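Local coordinates for protein transferrin (Manduca sexta, PDB 6WB6) that binds a single ferric ion together with a carbonate anion and transports iron as a secreted insect transferrin, at residues 163-168 against 195-199. Numbering follows the deposited sequence.
Sequences CIVGKW and CDYPD
C195 O accepts two hydrogen bonds, from G166 N at 3.0 Å and from K179 NZ of helix 172-181, and V165 CA adds a CA-H...O contact. The two carboxylate oxygens of D196 have different partners. Its OD2 takes K167 NZ in a 2.9 Å salt bridge on the syn lone pair, the lysine chain bending at chi2 (-36°) and chi4 (-80°) to reach it, while OD1 accepts the backbone N of Y197 on the anti side, well out of the carboxylate plane. Were D196 an alanine, the K167 ammonium would probably lose its mate here, and the Y197 amide this acceptor. V165 CG2 sits over one face of the Y197 ring, 3.6 Å from its centroid, in a CH-pi contact. Y197 OH is hydrogen-bonded to R120 NH1 of the carbonate pocket, which places the Y197 ring in what is probably the second shell of the carbonate that accompanies the iron, with V165 packed against that ring. On the other flank, C195 SG lies 3.9 Å from W168 CZ2, obliquely to the indole, whose NE1 donates in the ring plane to I164 O at 2.7 Å. Disulfides C163-C189 and C186-C195 tie both segments to the intervening loop. The contact thus joins the loop leaving strand 161-163 to the one leading into helix 203-213, with W168 reaching L152 of helix 147-158 and W178 of helix 172-181.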
loop_
_atom_site.group_PDB
_atom_site.type_symbol
_atom_site.label_atom_id
_atom_site.label_comp_id
_atom_site.label_asym_id
_atom_site.label_seq_id
_atom_site.Cartn_x
_atom_site.Cartn_y
_atom_site.Cartn_z
ATOM N N CYS A 163 12.364 -17.407 -13.071
ATOM C CA CYS A 163 11.192 -16.635 -13.466
ATOM C C CYS A 163 10.496 -16.144 -12.207
ATOM O O CYS A 163 9.822 -16.930 -11.524
ATOM C CB CYS A 163 10.210 -17.449 -14.320
ATOM S SG CYS A 163 8.781 -16.455 -14.722
ATOM N N ILE A 164 10.600 -14.841 -11.930
ATOM C CA ILE A 164 9.960 -14.280 -10.743
ATOM C C ILE A 164 9.236 -13.000 -11.125
ATOM O O ILE A 164 9.762 -11.892 -10.940
ATOM C CB ILE A 164 10.961 -14.031 -9.602
ATOM C CG1 ILE A 164 11.696 -15.309 -9.226
ATOM C CG2 ILE A 164 10.194 -13.590 -8.356
ATOM C CD1 ILE A 164 12.715 -15.106 -8.065
ATOM N N VAL A 165 8.004 -13.147 -11.619
ATOM C CA VAL A 165 7.250 -12.031 -12.179
ATOM C C VAL A 165 6.572 -11.226 -11.083
ATOM O O VAL A 165 6.495 -11.647 -9.921
ATOM C CB VAL A 165 6.197 -12.500 -13.206
ATOM C CG1 VAL A 165 6.788 -13.445 -14.176
ATOM C CG2 VAL A 165 5.017 -13.162 -12.542
ATOM N N GLY A 166 6.052 -10.079 -11.457
ATOM C CA GLY A 166 5.209 -9.301 -10.571
ATOM C C GLY A 166 5.854 -7.978 -10.215
ATOM O O GLY A 166 6.878 -7.577 -10.774
ATOM N N LYS A 167 5.241 -7.303 -9.250
ATOM C CA LYS A 167 5.688 -5.978 -8.824
ATOM C C LYS A 167 6.733 -6.154 -7.727
ATOM O O LYS A 167 6.402 -6.362 -6.559
ATOM C CB LYS A 167 4.499 -5.146 -8.357
ATOM C CG LYS A 167 3.432 -4.899 -9.412
ATOM C CD LYS A 167 3.999 -4.722 -10.810
ATOM C CE LYS A 167 3.134 -3.826 -11.699
ATOM N NZ LYS A 167 1.966 -4.535 -12.283
ATOM N N TRP A 168 8.000 -6.106 -8.118
ATOM C CA TRP A 168 9.101 -6.221 -7.165
ATOM C C TRP A 168 9.189 -4.997 -6.257
ATOM O O TRP A 168 9.568 -5.104 -5.082
ATOM C CB TRP A 168 10.413 -6.370 -7.918
ATOM C CG TRP A 168 10.537 -7.529 -8.802
ATOM C CD1 TRP A 168 9.595 -8.485 -9.080
ATOM C CD2 TRP A 168 11.693 -7.860 -9.568
ATOM N NE1 TRP A 168 10.109 -9.398 -9.962
ATOM C CE2 TRP A 168 11.397 -9.038 -10.282
ATOM C CE3 TRP A 168 12.966 -7.278 -9.707
ATOM C CZ2 TRP A 168 12.324 -9.639 -11.138
ATOM C CZ3 TRP A 168 13.866 -7.851 -10.540
ATOM C CH2 TRP A 168 13.559 -9.038 -11.247
ATOM N N CYS A 195 8.048 -9.615 -17.534
ATOM C CA CYS A 195 8.242 -10.174 -16.198
ATOM C C CYS A 195 7.060 -9.848 -15.300
ATOM O O CYS A 195 7.227 -9.555 -14.119
ATOM C CB CYS A 195 9.527 -9.647 -15.557
ATOM S SG CYS A 195 10.295 -10.700 -14.260
ATOM N N ASP A 196 5.859 -9.853 -15.872
ATOM C CA ASP A 196 4.652 -9.585 -15.105
ATOM C C ASP A 196 3.590 -10.618 -15.442
ATOM O O ASP A 196 3.709 -11.352 -16.416
ATOM C CB ASP A 196 4.115 -8.181 -15.371
ATOM C CG ASP A 196 3.461 -7.556 -14.119
ATOM O OD1 ASP A 196 3.218 -8.276 -13.134
ATOM O OD2 ASP A 196 3.193 -6.340 -14.125
ATOM N N TYR A 197 2.559 -10.683 -14.604
ATOM C CA TYR A 197 1.368 -11.423 -14.960
ATOM C C TYR A 197 0.675 -10.730 -16.132
ATOM O O TYR A 197 0.837 -9.519 -16.328
ATOM C CB TYR A 197 0.405 -11.509 -13.772
ATOM C CG TYR A 197 1.036 -12.065 -12.532
ATOM C CD1 TYR A 197 1.271 -13.406 -12.414
ATOM C CD2 TYR A 197 1.397 -11.241 -11.485
ATOM C CE1 TYR A 197 1.838 -13.924 -11.301
ATOM C CE2 TYR A 197 1.955 -11.748 -10.358
ATOM C CZ TYR A 197 2.180 -13.098 -10.274
ATOM O OH TYR A 197 2.734 -13.661 -9.171
ATOM N N PRO A 198 -0.047 -11.482 -16.972
ATOM C CA PRO A 198 -0.075 -12.949 -17.113
ATOM C C PRO A 198 1.200 -13.450 -17.761
ATOM O O PRO A 198 1.725 -12.800 -18.651
ATOM C CB PRO A 198 -1.275 -13.216 -18.043
ATOM C CG PRO A 198 -1.975 -11.892 -18.204
ATOM C CD PRO A 198 -0.943 -10.828 -17.938
ATOM N N ASP A 199 1.678 -14.607 -17.328
ATOM C CA ASP A 199 2.871 -15.203 -17.908
ATOM C C ASP A 199 2.717 -16.704 -17.772
ATOM O O ASP A 199 2.644 -17.226 -16.657
ATOM C CB ASP A 199 4.148 -14.731 -17.219
ATOM C CG ASP A 199 5.399 -15.247 -17.905
ATOM O OD1 ASP A 199 5.698 -16.459 -17.772
ATOM O OD2 ASP A 199 6.080 -14.430 -18.571
#